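Local coordinates for penicillin binding protein 2X (Streptococcus thermophilus, PDB 5U47) that probably acts as a transpeptidase that cross-links adjacent glycan strands of cell wall peptidoglycan during septum synthesis, and is probably inactivated by beta-lactams, at residues 246-251 with 260-265; 543-548 with 559-564. The protein carries 1 engineered substitution. All coordinates share one frame; numbering follows the deposited sequence.

Contact 1: residues 246-251 with 260-265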
ATOM      1  N   ALA A 246       1.034 -15.076   5.293  1.00 23.77           N
ATOM      2  CA  ALA A 246       2.215 -14.836   4.487  1.00 22.91           C
ATOM      3  C   ALA A 246       2.027 -13.547   3.714  1.00 24.17           C
ATOM      4  O   ALA A 246       0.895 -13.059   3.574  1.00 23.72           O
ATOM      5  CB  ALA A 246       2.467 -16.004   3.529  1.00 23.84           C
ATOM      6  N   SER A 247       3.140 -12.998   3.221  1.00 23.29           N
ATOM      7  CA  SER A 247       3.103 -11.798   2.425  1.00 23.06           C
ATOM      8  C   SER A 247       4.239 -11.834   1.416  1.00 21.50           C
ATOM      9  O   SER A 247       5.238 -12.510   1.619  1.00 20.88           O
ATOM     10  CB  SER A 247       3.238 -10.566   3.303  1.00 24.65           C
ATOM     11  OG  SER A 247       4.534 -10.525   3.865  1.00 28.92           O
ATOM     12  N   ALA A 248       4.061 -11.096   0.334  1.00 20.26           N
ATOM     13  CA  ALA A 248       5.072 -10.946  -0.710  1.00 19.37           C
ATOM     14  C   ALA A 248       4.859  -9.631  -1.419  1.00 19.83           C
ATOM     15  O   ALA A 248       3.710  -9.321  -1.813  1.00 19.95           O
ATOM     16  CB  ALA A 248       4.978 -12.066  -1.700  1.00 19.41           C
ATOM     17  N   THR A 249       5.945  -8.874  -1.602  1.00 18.71           N
ATOM     18  CA  THR A 249       5.899  -7.611  -2.290  1.00 19.31           C
ATOM     19  C   THR A 249       7.117  -7.432  -3.180  1.00 19.08           C
ATOM     20  O   THR A 249       8.243  -7.755  -2.786  1.00 17.94           O
ATOM     21  CB  THR A 249       5.812  -6.440  -1.279  1.00 20.33           C
ATOM     22  OG1 THR A 249       4.597  -6.554  -0.529  1.00 21.82           O
ATOM     23  CG2 THR A 249       5.805  -5.102  -1.971  1.00 20.52           C
ATOM     24  N   VAL A 250       6.877  -6.921  -4.381  1.00 19.23           N
ATOM     25  CA  VAL A 250       7.940  -6.606  -5.332  1.00 19.91           C
ATOM     26  C   VAL A 250       7.990  -5.078  -5.483  1.00 20.00           C
ATOM     27  O   VAL A 250       6.961  -4.435  -5.714  1.00 19.43           O
ATOM     28  CB  VAL A 250       7.678  -7.240  -6.701  1.00 19.87           C
ATOM     29  CG1 VAL A 250       8.797  -6.877  -7.702  1.00 21.12           C
ATOM     30  CG2 VAL A 250       7.544  -8.741  -6.572  1.00 20.75           C
ATOM     31  N   VAL A 251       9.187  -4.513  -5.400  1.00 20.99           N
ATOM     32  CA  VAL A 251       9.389  -3.067  -5.482  1.00 20.18           C
ATOM     33  C   VAL A 251      10.460  -2.744  -6.497  1.00 20.86           C
ATOM     34  O   VAL A 251      11.453  -3.483  -6.632  1.00 21.40           O
ATOM     35  CB  VAL A 251       9.849  -2.509  -4.106  1.00 20.99           C
ATOM     36  CG1 VAL A 251      10.136  -1.018  -4.158  1.00 21.98           C
ATOM     37  CG2 VAL A 251       8.787  -2.786  -3.033  1.00 21.16           C
ATOM     38  N   ALA A 260       3.990  -5.193  -7.205  1.00 19.09           N
ATOM     39  CA  ALA A 260       3.065  -6.248  -6.882  1.00 18.99           C
ATOM     40  C   ALA A 260       3.056  -6.472  -5.390  1.00 20.11           C
ATOM     41  O   ALA A 260       4.090  -6.359  -4.733  1.00 21.24           O
ATOM     42  CB  ALA A 260       3.434  -7.528  -7.614  1.00 20.54           C
ATOM     43  N   THR A 261       1.891  -6.774  -4.830  1.00 20.54           N
ATOM     44  CA  THR A 261       1.829  -7.005  -3.392  1.00 21.35           C
ATOM     45  C   THR A 261       0.664  -7.907  -3.062  1.00 20.79           C
ATOM     46  O   THR A 261      -0.423  -7.735  -3.592  1.00 21.07           O
ATOM     47  CB  THR A 261       1.768  -5.676  -2.600  1.00 21.61           C
ATOM     48  OG1 THR A 261       1.899  -5.939  -1.199  1.00 22.62           O
ATOM     49  CG2 THR A 261       0.502  -4.892  -2.873  1.00 22.14           C
ATOM     50  N   THR A 262       0.895  -8.879  -2.198  1.00 19.95           N
ATOM     51  CA  THR A 262      -0.168  -9.773  -1.817  1.00 20.62           C
ATOM     52  C   THR A 262       0.047 -10.349  -0.427  1.00 21.21           C
ATOM     53  O   THR A 262       1.157 -10.290   0.139  1.00 20.65           O
ATOM     54  CB  THR A 262      -0.347 -10.914  -2.861  1.00 21.50           C
ATOM     55  OG1 THR A 262      -1.679 -11.455  -2.772  1.00 22.29           O
ATOM     56  CG2 THR A 262       0.701 -12.005  -2.672  1.00 22.28           C
ATOM     57  N   GLN A 263      -1.028 -10.889   0.129  1.00 20.37           N
ATOM     58  CA  GLN A 263      -0.955 -11.551   1.410  1.00 21.54           C
ATOM     59  C   GLN A 263      -1.883 -12.727   1.415  1.00 21.89           C
ATOM     60  O   GLN A 263      -2.776 -12.804   0.588  1.00 21.35           O
ATOM     61  CB  GLN A 263      -1.309 -10.610   2.553  1.00 22.03           C
ATOM     62  CG  GLN A 263      -2.779 -10.281   2.724  1.00 22.89           C
ATOM     63  CD  GLN A 263      -2.981  -9.284   3.856  1.00 23.57           C
ATOM     64  OE1 GLN A 263      -2.417  -8.187   3.839  1.00 22.82           O
ATOM     65  NE2 GLN A 263      -3.764  -9.666   4.844  1.00 21.88           N
ATOM     66  N   ARG A 264      -1.632 -13.648   2.349  1.00 22.92           N
ATOM     67  CA  ARG A 264      -2.407 -14.833   2.517  1.00 23.06           C
ATOM     68  C   ARG A 264      -2.693 -14.963   4.014  1.00 24.31           C
ATOM     69  O   ARG A 264      -1.851 -14.600   4.821  1.00 22.94           O
ATOM     70  CB  ARG A 264      -1.652 -16.060   1.993  1.00 25.05           C
ATOM     71  CG  ARG A 264      -1.467 -16.086   0.467  1.00 24.27           C
ATOM     72  CD  ARG A 264      -2.805 -16.310  -0.220  1.00 24.36           C
ATOM     73  NE  ARG A 264      -2.718 -16.386  -1.679  1.00 25.03           N
ATOM     74  CZ  ARG A 264      -2.630 -15.335  -2.505  1.00 25.24           C
ATOM     75  NH1 ARG A 264      -2.556 -14.098  -2.039  1.00 24.86           N
ATOM     76  NH2 ARG A 264      -2.578 -15.526  -3.826  1.00 26.25           N
ATOM     77  N   PRO A 265      -3.878 -15.444   4.394  1.00 24.82           N
ATOM     78  CA  PRO A 265      -4.954 -15.829   3.472  1.00 25.16           C
ATOM     79  C   PRO A 265      -5.580 -14.610   2.820  1.00 23.57           C
ATOM     80  O   PRO A 265      -5.435 -13.501   3.329  1.00 23.94           O
ATOM     81  CB  PRO A 265      -5.983 -16.521   4.399  1.00 27.12           C
ATOM     82  CG  PRO A 265      -5.715 -15.919   5.732  1.00 28.42           C
ATOM     83  CD  PRO A 265      -4.222 -15.771   5.787  1.00 27.27           C
TER
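Thr-249 and Thr-261 meet side by side in the antiparallel beta hairpin formed by strands 245-252 and 258-264 of the transpeptidase domain. They form a non-hydrogen-bonded pair, and both side chains point the same way. OG1 of Thr-249 lies 2.8 Å from OG1 of Thr-261. In Thr-249, OG1 lies anti to the carbonyl carbon (chi1 -62°). In Thr-261 it lies anti to the backbone N (chi1 -172°). These two settings turn the hydroxyls toward each other. OE1 of Gln-416 is hydrogen-bonded to OG1 of Thr-249. On this face Ser-247 turns to Thr-546, while Gln-263 runs out to the backbone of Val-283 and Arg-285.

Ala-246/Arg-264 and Ala-248/Thr-262 are hydrogen-bonded pairs with two N-H...O bonds each. In the third, Val-250/Ala-260, the bond from Ala-260 N is weak. These six residues, three of them alanines, carry the other face, where helix 224-241 packs. Arg-264 folds back along its own strand. Glu-231 and Asp-235 of the helix form salt bridges with its guanidinium, and OE2 of Glu-231 is hydrogen-bonded to the Thr-262 hydroxyl. NH1 of Arg-264 donates to OG1 of Thr-262 at 2.9 Å, with that oxygen at the guanidinium edge, in its plane.

Contact 2: residues 543-548 with 559-564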
ATOM      1  N   MET A 543      12.472  -7.862  -3.752  1.00 21.00           N
ATOM      2  CA  MET A 543      11.336  -8.687  -3.375  1.00 20.58           C
ATOM      3  C   MET A 543      11.481  -9.082  -1.911  1.00 20.09           C
ATOM      4  O   MET A 543      12.574  -9.438  -1.455  1.00 21.02           O
ATOM      5  CB  MET A 543      11.222  -9.909  -4.270  1.00 21.48           C
ATOM      6  CG  MET A 543       9.959 -10.698  -4.017  1.00 22.56           C
ATOM      7  SD  MET A 543       9.682 -11.929  -5.301  1.00 23.56           S
ATOM      8  CE  MET A 543       8.037 -12.446  -4.838  1.00 23.36           C
ATOM      9  N   TYR A 544      10.380  -9.025  -1.178  1.00 19.67           N
ATOM     10  CA  TYR A 544      10.364  -9.378   0.248  1.00 20.10           C
ATOM     11  C   TYR A 544       9.217 -10.332   0.494  1.00 19.76           C
ATOM     12  O   TYR A 544       8.064 -10.030   0.142  1.00 18.66           O
ATOM     13  CB  TYR A 544      10.225  -8.106   1.078  1.00 21.25           C
ATOM     14  CG  TYR A 544      10.177  -8.260   2.582  1.00 21.77           C
ATOM     15  CD1 TYR A 544      11.145  -8.987   3.266  1.00 22.28           C
ATOM     16  CD2 TYR A 544       9.253  -7.563   3.332  1.00 22.93           C
ATOM     17  CE1 TYR A 544      11.136  -9.076   4.651  1.00 23.21           C
ATOM     18  CE2 TYR A 544       9.230  -7.657   4.721  1.00 23.16           C
ATOM     19  CZ  TYR A 544      10.180  -8.403   5.376  1.00 23.11           C
ATOM     20  OH  TYR A 544      10.164  -8.495   6.756  1.00 24.13           O
ATOM     21  N   VAL A 545       9.525 -11.472   1.109  1.00 19.84           N
ATOM     22  CA  VAL A 545       8.542 -12.517   1.370  1.00 21.30           C
ATOM     23  C   VAL A 545       8.594 -12.931   2.818  1.00 22.27           C
ATOM     24  O   VAL A 545       9.691 -13.038   3.379  1.00 22.67           O
ATOM     25  CB  VAL A 545       8.823 -13.745   0.475  1.00 21.63           C
ATOM     26  CG1 VAL A 545       7.815 -14.859   0.728  1.00 22.32           C
ATOM     27  CG2 VAL A 545       8.804 -13.337  -0.982  1.00 21.45           C
ATOM     28  N   THR A 546       7.421 -13.155   3.422  1.00 22.52           N
ATOM     29  CA  THR A 546       7.317 -13.611   4.798  1.00 24.16           C
ATOM     30  C   THR A 546       6.243 -14.700   4.895  1.00 24.84           C
ATOM     31  O   THR A 546       5.316 -14.728   4.108  1.00 25.13           O
ATOM     32  CB  THR A 546       6.915 -12.482   5.788  1.00 26.29           C
ATOM     33  OG1 THR A 546       5.512 -12.185   5.665  1.00 27.26           O
ATOM     34  CG2 THR A 546       7.748 -11.194   5.571  1.00 25.89           C
ATOM     35  N   VAL A 547       6.417 -15.604   5.849  1.00 25.11           N
ATOM     36  CA  VAL A 547       5.456 -16.641   6.173  1.00 25.81           C
ATOM     37  C   VAL A 547       5.574 -16.880   7.684  1.00 27.20           C
ATOM     38  O   VAL A 547       6.686 -17.066   8.215  1.00 26.50           O
ATOM     39  CB  VAL A 547       5.658 -17.955   5.367  1.00 26.45           C
ATOM     40  CG1 VAL A 547       7.036 -18.540   5.580  1.00 27.34           C
ATOM     41  CG2 VAL A 547       4.585 -18.977   5.735  1.00 27.67           C
ATOM     42  N   GLN A 548       4.436 -16.832   8.374  1.00 28.13           N
ATOM     43  CA  GLN A 548       4.392 -17.031   9.800  1.00 29.21           C
ATOM     44  C   GLN A 548       3.908 -18.442  10.133  1.00 30.58           C
ATOM     45  O   GLN A 548       2.902 -18.921   9.592  1.00 28.97           O
ATOM     46  CB  GLN A 548       3.497 -15.982  10.476  1.00 30.87           C
ATOM     47  CG  GLN A 548       3.477 -16.091  11.998  1.00 33.20           C
ATOM     48  CD  GLN A 548       2.730 -14.972  12.703  1.00 35.43           C
ATOM     49  OE1 GLN A 548       2.425 -13.953  12.118  1.00 35.86           O
ATOM     50  NE2 GLN A 548       2.432 -15.176  13.987  1.00 39.12           N
ATOM     51  N   ALA A 559      12.217 -20.584  -3.202  1.00 28.93           N
ATOM     52  CA  ALA A 559      12.408 -20.658  -4.650  1.00 28.73           C
ATOM     53  C   ALA A 559      11.072 -20.711  -5.382  1.00 29.32           C
ATOM     54  O   ALA A 559      10.979 -20.301  -6.527  1.00 29.07           O
ATOM     55  CB  ALA A 559      13.243 -21.849  -5.020  1.00 31.23           C
ATOM     56  N   THR A 560      10.052 -21.245  -4.715  1.00 28.91           N
ATOM     57  CA  THR A 560       8.721 -21.340  -5.276  1.00 29.68           C
ATOM     58  C   THR A 560       8.128 -19.967  -5.612  1.00 29.17           C
ATOM     59  O   THR A 560       7.441 -19.806  -6.618  1.00 29.27           O
ATOM     60  CB  THR A 560       7.777 -22.072  -4.283  1.00 30.26           C
ATOM     61  OG1 THR A 560       8.306 -23.375  -4.007  1.00 31.74           O
ATOM     62  CG2 THR A 560       6.370 -22.202  -4.846  1.00 30.73           C
ATOM     63  N   VAL A 561       8.434 -18.972  -4.796  1.00 28.96           N
ATOM     64  CA  VAL A 561       7.836 -17.651  -4.964  1.00 29.36           C
ATOM     65  C   VAL A 561       8.828 -16.596  -5.483  1.00 28.42           C
ATOM     66  O   VAL A 561       8.498 -15.861  -6.396  1.00 29.64           O
ATOM     67  CB  VAL A 561       7.075 -17.232  -3.670  1.00 31.24           C
ATOM     68  CG1 VAL A 561       7.998 -17.113  -2.482  1.00 33.07           C
ATOM     69  CG2 VAL A 561       6.329 -15.929  -3.879  1.00 33.24           C
ATOM     70  N   VAL A 562      10.053 -16.562  -4.970  1.00 26.32           N
ATOM     71  CA  VAL A 562      11.004 -15.549  -5.396  1.00 26.41           C
ATOM     72  C   VAL A 562      11.519 -15.749  -6.833  1.00 26.81           C
ATOM     73  O   VAL A 562      11.413 -14.840  -7.651  1.00 26.86           O
ATOM     74  CB  VAL A 562      12.200 -15.444  -4.424  1.00 25.52           C
ATOM     75  CG1 VAL A 562      13.170 -14.349  -4.865  1.00 25.28           C
ATOM     76  CG2 VAL A 562      11.709 -15.176  -3.012  1.00 25.19           C
ATOM     77  N   ASN A 563      12.016 -16.938  -7.149  1.00 26.46           N
ATOM     78  CA  ASN A 563      12.644 -17.183  -8.464  1.00 27.86           C
ATOM     79  C   ASN A 563      11.768 -16.854  -9.673  1.00 26.82           C
ATOM     80  O   ASN A 563      12.174 -16.054 -10.512  1.00 25.96           O
ATOM     81  CB  ASN A 563      13.203 -18.643  -8.593  1.00 28.79           C
ATOM     82  CG  ASN A 563      14.220 -18.991  -7.512  1.00 29.27           C
ATOM     83  OD1 ASN A 563      14.237 -18.386  -6.453  1.00 29.75           O
ATOM     84  ND2 ASN A 563      15.060 -19.989  -7.775  1.00 30.13           N
ATOM     85  N   PRO A 564      10.576 -17.468  -9.776  1.00 27.04           N
ATOM     86  CA  PRO A 564       9.789 -17.187 -10.979  1.00 27.81           C
ATOM     87  C   PRO A 564       9.237 -15.756 -11.050  1.00 26.14           C
ATOM     88  O   PRO A 564       9.094 -15.214 -12.139  1.00 26.10           O
ATOM     89  CB  PRO A 564       8.689 -18.247 -10.940  1.00 29.19           C
ATOM     90  CG  PRO A 564       8.610 -18.700  -9.530  1.00 28.67           C
ATOM     91  CD  PRO A 564       9.924 -18.453  -8.892  1.00 27.62           C
TER
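The helix-on-sheet packing of the penicillin-binding transpeptidase fold brings helix 558-572 against strand 541-548. The two short segments run nearly antiparallel, at 169°, with their axes 9.5 Å apart at closest approach. The contact is apolar and buried. Met-543 and Val-545 are alternate residues on one face of the strand. They meet the consecutive helix residues Val-561 and Val-562.

Val-545 and Val-561 reach toward each other tip to tip, with CG1 of Val-545 3.9 Å from CG1 of Val-561. The Val-561 methyl that makes this contact sits between its backbone N and carbonyl carbon (chi1 63°). Its other methyl, CG2, lies 4.0 Å from CE of Met-543. The second branch of Val-545 is used too. Its CG2 meets CG2 of Val-562 at 4.0 Å, with the two side chains at a slant.

Met-543 is fully extended, with all three side-chain torsions near 180°. This carries its thioether out to the helix backbone. SD lies 3.9 Å from CA of Val-562, and CE lies 3.8 Å from the carbonyl O of Val-561. That oxygen is buried and has no hydrogen-bond partner in the model. The helix is kinked here, and the N atoms of Asn-563 and Pro-564 make no bond to the preceding turn.

On the other face of the strand, Tyr-544 packs on helix 416-427. Strand 526-534 lies beside strand 541-548, and its Ala-532 touches Val-562. Helix 224-241 flanks helix 558-572, receiving Thr-560 on Thr-236 and Pro-564 on Phe-229 and Gln-233.

In the fold
Contacts 1 and 2 have centres about 9 Å apart and lie in the transpeptidase domain. They come in series along the chain. Contact 1 closes locally as a hairpin, and contact 2 forms about 280 residues later. Strands 245-252 and 541-548 are neighbours in a five-stranded antiparallel sheet, so distant parts of the sequence meet here. Backbone bonds join them, including Thr-249 O to Tyr-544 N at 3.0 Å. Helices 224-241 and 558-572 lie on one face of this sheet, and helix 416-427 lies on the other. Strand 503-510, at the far edge, carries Lys-505 of a probable active-site KSG motif.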